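Local coordinates for substrate-binding protein (Synechococcus sp., PDB 6WPN) that probably binds an oligosaccharide or other sugar in the periplasm, as the solute-capturing component of a transport system, at residues L30-L35 against D47-W52; P238-S243 against I250-S255. One frame throughout, in Å; residues are numbered along the deposited sequence.

Interaction 1: residues L30-L35 against D47-W52; sequences LQLWTL and DVLGSW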
loop_
_atom_site.group_PDB
_atom_site.type_symbol
_atom_site.label_atom_id
_atom_site.label_comp_id
_atom_site.label_asym_id
_atom_site.label_seq_id
_atom_site.Cartn_x
_atom_site.Cartn_y
_atom_site.Cartn_z
ATOM N N LEU A 30 -0.915 3.961 27.967
ATOM C CA LEU A 30 -0.221 3.729 26.710
ATOM C C LEU A 30 -0.780 4.657 25.643
ATOM O O LEU A 30 -1.965 5.000 25.653
ATOM C CB LEU A 30 -0.381 2.274 26.266
ATOM C CG LEU A 30 0.137 1.216 27.238
ATOM C CD1 LEU A 30 -0.355 -0.171 26.847
ATOM C CD2 LEU A 30 1.649 1.248 27.303
ATOM N N GLN A 31 0.082 5.082 24.730
ATOM C CA GLN A 31 -0.333 5.879 23.583
ATOM C C GLN A 31 -0.156 5.052 22.318
ATOM O O GLN A 31 0.954 4.596 22.020
ATOM C CB GLN A 31 0.434 7.198 23.494
ATOM C CG GLN A 31 0.153 8.185 24.604
ATOM C CD GLN A 31 1.006 9.435 24.481
ATOM O OE1 GLN A 31 2.091 9.407 23.890
ATOM N NE2 GLN A 31 0.515 10.543 25.022
ATOM N N LEU A 32 -1.252 4.845 21.593
ATOM C CA LEU A 32 -1.254 4.104 20.338
ATOM C C LEU A 32 -1.322 5.084 19.176
ATOM O O LEU A 32 -2.127 6.021 19.196
ATOM C CB LEU A 32 -2.434 3.133 20.278
ATOM C CG LEU A 32 -2.724 2.484 18.922
ATOM C CD1 LEU A 32 -1.649 1.469 18.544
ATOM C CD2 LEU A 32 -4.095 1.841 18.930
ATOM N N TRP A 33 -0.463 4.878 18.182
ATOM C CA TRP A 33 -0.394 5.720 16.994
ATOM C C TRP A 33 -0.753 4.873 15.780
ATOM O O TRP A 33 -0.068 3.887 15.489
ATOM C CB TRP A 33 1.009 6.306 16.824
ATOM C CG TRP A 33 1.342 7.432 17.752
ATOM C CD1 TRP A 33 0.713 7.751 18.923
ATOM C CD2 TRP A 33 2.417 8.367 17.609
ATOM N NE1 TRP A 33 1.318 8.841 19.505
ATOM C CE2 TRP A 33 2.370 9.236 18.720
ATOM C CE3 TRP A 33 3.411 8.559 16.645
ATOM C CZ2 TRP A 33 3.279 10.280 18.894
ATOM C CZ3 TRP A 33 4.310 9.596 16.817
ATOM C CH2 TRP A 33 4.239 10.442 17.934
ATOM N N THR A 34 -1.810 5.257 15.071
ATOM C CA THR A 34 -2.235 4.546 13.873
ATOM C C THR A 34 -2.167 5.475 12.668
ATOM O O THR A 34 -2.113 6.700 12.804
ATOM C CB THR A 34 -3.659 3.979 14.014
ATOM O OG1 THR A 34 -4.581 5.042 14.283
ATOM C CG2 THR A 34 -3.721 2.965 15.143
ATOM N N LEU A 35 -2.186 4.873 11.480
ATOM C CA LEU A 35 -1.996 5.591 10.224
ATOM C C LEU A 35 -3.288 5.608 9.423
ATOM O O LEU A 35 -3.809 4.547 9.061
ATOM C CB LEU A 35 -0.885 4.947 9.397
ATOM C CG LEU A 35 0.510 5.037 9.997
ATOM C CD1 LEU A 35 1.549 4.540 9.004
ATOM C CD2 LEU A 35 0.781 6.464 10.412
ATOM N N ASP A 47 -14.374 0.067 20.223
ATOM C CA ASP A 47 -14.725 -1.167 20.919
ATOM C C ASP A 47 -13.490 -1.957 21.346
ATOM O O ASP A 47 -13.405 -2.404 22.495
ATOM C CB ASP A 47 -15.631 -2.032 20.044
ATOM C CG ASP A 47 -16.254 -3.180 20.819
ATOM O OD1 ASP A 47 -17.197 -2.926 21.600
ATOM O OD2 ASP A 47 -15.794 -4.333 20.661
ATOM N N VAL A 48 -12.543 -2.175 20.427
ATOM C CA VAL A 48 -11.390 -3.024 20.732
ATOM C C VAL A 48 -10.534 -2.394 21.828
ATOM O O VAL A 48 -10.103 -3.073 22.769
ATOM C CB VAL A 48 -10.572 -3.325 19.459
ATOM C CG1 VAL A 48 -10.044 -2.053 18.809
ATOM C CG2 VAL A 48 -9.431 -4.274 19.786
ATOM N N LEU A 49 -10.250 -1.095 21.711
ATOM C CA LEU A 49 -9.516 -0.414 22.771
ATOM C C LEU A 49 -10.327 -0.393 24.059
ATOM O O LEU A 49 -9.765 -0.489 25.157
ATOM C CB LEU A 49 -9.143 1.002 22.339
ATOM C CG LEU A 49 -8.226 1.108 21.119
ATOM C CD1 LEU A 49 -7.809 2.552 20.913
ATOM C CD2 LEU A 49 -7.008 0.197 21.248
ATOM N N GLY A 50 -11.649 -0.239 23.942
ATOM C CA GLY A 50 -12.506 -0.384 25.109
ATOM C C GLY A 50 -12.356 -1.744 25.761
ATOM O O GLY A 50 -12.254 -1.853 26.985
ATOM N N SER A 51 -12.353 -2.804 24.947
ATOM C CA SER A 51 -12.103 -4.143 25.475
ATOM C C SER A 51 -10.737 -4.217 26.141
ATOM O O SER A 51 -10.600 -4.794 27.225
ATOM C CB SER A 51 -12.218 -5.183 24.363
ATOM O OG SER A 51 -13.510 -5.164 23.784
ATOM N N TRP A 52 -9.714 -3.635 25.510
ATOM C CA TRP A 52 -8.394 -3.585 26.127
ATOM C C TRP A 52 -8.442 -2.876 27.476
ATOM O O TRP A 52 -7.869 -3.357 28.461
ATOM C CB TRP A 52 -7.403 -2.891 25.195
ATOM C CG TRP A 52 -6.116 -2.586 25.882
ATOM C CD1 TRP A 52 -5.794 -1.434 26.543
ATOM C CD2 TRP A 52 -4.987 -3.456 26.020
ATOM N NE1 TRP A 52 -4.528 -1.526 27.068
ATOM C CE2 TRP A 52 -4.009 -2.757 26.763
ATOM C CE3 TRP A 52 -4.701 -4.754 25.581
ATOM C CZ2 TRP A 52 -2.770 -3.310 27.073
ATOM C CZ3 TRP A 52 -3.468 -5.303 25.891
ATOM C CH2 TRP A 52 -2.518 -4.581 26.630
#
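Leu30 and Leu32 of the first strand meet Trp52 and Leu49 of the helix that follows it in a buried, purely apolar helix-on-sheet contact. Strand 30-35 lies in the mixed sheet, and helix 42-55 packs over it at some remove: even the nearest pair of CA atoms, Leu32 and Leu49, is 9.7 Å apart, and side chains bridge the distance. Leu32 puts its CG anti to the backbone N (chi1 169°), a torsion that leaves CD2 as its touching branch: Leu32 CD2 meets Leu49 CD2 at 4.1 Å. These two leucines approach at a slant, methyl against methyl. One helical turn further on, the side chain of Trp52 crosses that of Leu30 nearly at a right angle, with Leu30 CD1 4.0 Å from CZ2 on the benzo part of the indole. The indole is also held from outside: its ring stacks with His56, and its NE1 donates to the backbone O of Ala59, which satisfies the indole's polar atom within an otherwise apolar interface. Val61 on the neighbouring strand touches both Leu32 and Trp52, Trp63 of the same strand meets Leu49, and Leu317 of helix 311-321 also packs on Trp52. Strand 30-35, helix 42-55 and strand 61-66, which pairs parallel to the first, together make a beta-alpha-beta crossover, the basic unit of the alpha/beta lobes in periplasmic solute-binding proteins.

Interaction 2: residues P238-S243 against I250-S255; sequences PREVVS and IELYQS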
loop_
_atom_site.group_PDB
_atom_site.type_symbol
_atom_site.label_atom_id
_atom_site.label_comp_id
_atom_site.label_asym_id
_atom_site.label_seq_id
_atom_site.Cartn_x
_atom_site.Cartn_y
_atom_site.Cartn_z
ATOM N N PRO A 238 -4.088 11.047 -17.878
ATOM C CA PRO A 238 -4.613 12.359 -17.478
ATOM C C PRO A 238 -3.466 13.318 -17.198
ATOM O O PRO A 238 -2.432 12.931 -16.648
ATOM C CB PRO A 238 -5.416 12.052 -16.209
ATOM C CG PRO A 238 -5.724 10.583 -16.288
ATOM C CD PRO A 238 -4.544 9.965 -16.987
ATOM N N ARG A 239 -3.640 14.575 -17.602
ATOM C CA ARG A 239 -2.545 15.524 -17.456
ATOM C C ARG A 239 -2.193 15.765 -15.995
ATOM O O ARG A 239 -1.044 16.095 -15.684
ATOM C CB ARG A 239 -2.889 16.850 -18.129
ATOM C CG ARG A 239 -2.830 16.831 -19.636
ATOM C CD ARG A 239 -3.214 18.199 -20.156
ATOM N NE ARG A 239 -3.178 18.293 -21.610
ATOM C CZ ARG A 239 -3.660 19.324 -22.296
ATOM N NH1 ARG A 239 -3.586 19.338 -23.620
ATOM N NH2 ARG A 239 -4.224 20.341 -21.654
ATOM N N GLU A 240 -3.142 15.564 -15.083
ATOM C CA GLU A 240 -2.918 15.883 -13.682
ATOM C C GLU A 240 -2.261 14.750 -12.910
ATOM O O GLU A 240 -2.193 14.823 -11.679
ATOM C CB GLU A 240 -4.235 16.281 -13.003
ATOM C CG GLU A 240 -5.304 15.188 -12.966
ATOM C CD GLU A 240 -6.320 15.308 -14.094
ATOM O OE1 GLU A 240 -5.958 15.813 -15.180
ATOM O OE2 GLU A 240 -7.489 14.908 -13.884
ATOM N N VAL A 241 -1.761 13.715 -13.593
ATOM C CA VAL A 241 -0.990 12.708 -12.874
ATOM C C VAL A 241 0.321 13.291 -12.367
ATOM O O VAL A 241 0.862 12.806 -11.368
ATOM C CB VAL A 241 -0.714 11.462 -13.741
ATOM C CG1 VAL A 241 -2.013 10.738 -14.095
ATOM C CG2 VAL A 241 0.051 11.836 -14.988
ATOM N N VAL A 242 0.828 14.351 -13.009
ATOM C CA VAL A 242 2.059 14.992 -12.552
ATOM C C VAL A 242 1.828 15.930 -11.382
ATOM O O VAL A 242 2.800 16.435 -10.806
ATOM C CB VAL A 242 2.761 15.773 -13.679
ATOM C CG1 VAL A 242 3.167 14.832 -14.814
ATOM C CG2 VAL A 242 1.873 16.902 -14.188
ATOM N N SER A 243 0.576 16.190 -11.015
ATOM C CA SER A 243 0.304 17.164 -9.975
ATOM C C SER A 243 -0.710 16.717 -8.928
ATOM O O SER A 243 -0.814 17.379 -7.890
ATOM C CB SER A 243 -0.167 18.484 -10.598
ATOM O OG SER A 243 -1.410 18.315 -11.236
ATOM N N ILE A 250 -9.603 8.502 -7.680
ATOM C CA ILE A 250 -10.876 8.168 -7.048
ATOM C C ILE A 250 -11.989 9.035 -7.615
ATOM O O ILE A 250 -13.053 8.538 -8.007
ATOM C CB ILE A 250 -10.755 8.333 -5.521
ATOM C CG1 ILE A 250 -10.063 7.118 -4.896
ATOM C CG2 ILE A 250 -12.089 8.701 -4.881
ATOM C CD1 ILE A 250 -9.583 7.357 -3.476
ATOM N N GLU A 251 -11.742 10.343 -7.695
ATOM C CA GLU A 251 -12.747 11.273 -8.199
ATOM C C GLU A 251 -13.080 11.005 -9.662
ATOM O O GLU A 251 -14.240 11.120 -10.074
ATOM C CB GLU A 251 -12.248 12.704 -8.023
ATOM C CG GLU A 251 -13.233 13.770 -8.456
ATOM C CD GLU A 251 -12.707 15.177 -8.205
ATOM O OE1 GLU A 251 -11.564 15.462 -8.624
ATOM O OE2 GLU A 251 -13.434 15.996 -7.596
ATOM N N LEU A 252 -12.079 10.638 -10.463
ATOM C CA LEU A 252 -12.329 10.419 -11.883
ATOM C C LEU A 252 -13.127 9.143 -12.107
ATOM O O LEU A 252 -13.995 9.093 -12.989
ATOM C CB LEU A 252 -11.009 10.372 -12.659
ATOM C CG LEU A 252 -10.243 11.684 -12.874
ATOM C CD1 LEU A 252 -8.934 11.412 -13.588
ATOM C CD2 LEU A 252 -11.069 12.701 -13.656
ATOM N N TYR A 253 -12.851 8.100 -11.322
ATOM C CA TYR A 253 -13.595 6.858 -11.480
ATOM C C TYR A 253 -15.057 7.037 -11.081
ATOM O O TYR A 253 -15.961 6.564 -11.784
ATOM C CB TYR A 253 -12.943 5.737 -10.670
ATOM C CG TYR A 253 -13.508 4.379 -11.004
ATOM C CD1 TYR A 253 -13.010 3.651 -12.078
ATOM C CD2 TYR A 253 -14.542 3.824 -10.258
ATOM C CE1 TYR A 253 -13.520 2.409 -12.399
ATOM C CE2 TYR A 253 -15.056 2.582 -10.570
ATOM C CZ TYR A 253 -14.544 1.881 -11.643
ATOM O OH TYR A 253 -15.050 0.648 -11.966
ATOM N N GLN A 254 -15.312 7.728 -9.966
ATOM C CA GLN A 254 -16.688 7.945 -9.534
ATOM C C GLN A 254 -17.459 8.836 -10.494
ATOM O O GLN A 254 -18.693 8.838 -10.469
ATOM C CB GLN A 254 -16.718 8.554 -8.131
ATOM C CG GLN A 254 -16.133 7.660 -7.047
ATOM C CD GLN A 254 -16.288 8.250 -5.659
ATOM O OE1 GLN A 254 -16.662 9.413 -5.503
ATOM N NE2 GLN A 254 -15.994 7.452 -4.640
ATOM N N SER A 255 -16.767 9.585 -11.342
ATOM C CA SER A 255 -17.417 10.400 -12.355
ATOM C C SER A 255 -17.614 9.654 -13.664
ATOM O O SER A 255 -18.210 10.209 -14.594
ATOM C CB SER A 255 -16.602 11.671 -12.615
ATOM O OG SER A 255 -16.393 12.394 -11.418
#
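Leu252 reaches from helix 246-254 to Pro238 and Glu240 in the loop that precedes that helix, and its side chain carries everything on the helix side of the contact. Its CB starts out toward the loop but is still too far back to touch it. CG sits anti to the carbonyl carbon (chi1 -73°), and Leu252 CG already lies 4.4 Å from Glu240 OE2; the chain then runs on in extended form to CD1, the methyl that does most of the work. Leu252 CD1 lies 4.3 Å from Pro238 CG, a loose apolar touch on the proline ring. The same methyl is 3.8 Å from Glu240 OE2, and the two side chains come at each other from opposite directions. The other methyl, CD2, stays slightly further off, 4.2 Å from Glu240 OE2. Phe185, from another loop, packs on both Leu252 and Pro238 and so widens the apolar patch.

Glu240 bends at chi2 (-97°), which brings its carboxylate round to this spot. The charge finds its partner elsewhere: OE2 forms a salt bridge with NE of Arg248, whose NH1 in turn pairs with Glu251 OE1. The two carboxylates, with Glu240 OE2 and Glu251 OE1 6.7 Å apart, thus share one guanidinium, which probably offsets their mutual repulsion. Across the segments themselves the contact is van der Waals in nature; the electrostatic tie between loop and helix runs through Arg248.

Interactions 1 and 2 lie in different regions of the chain, with centres 35 Å apart and nearest atoms about 14 Å apart, so neither touches the other. Both are well off the middle: their centres are 22 Å and 19 Å from the centre of the chain. The sheet connects them indirectly. Strand 30-35 pairs with 87-90, which pairs with 295-303 and through it with 137-149, and Tyr253, next to Leu252, packs on that last strand. Along the chain interaction 1 closes before interaction 2 opens. In both, leucine methyls do the touching, and no hydrogen bond crosses between the two segments of either contact.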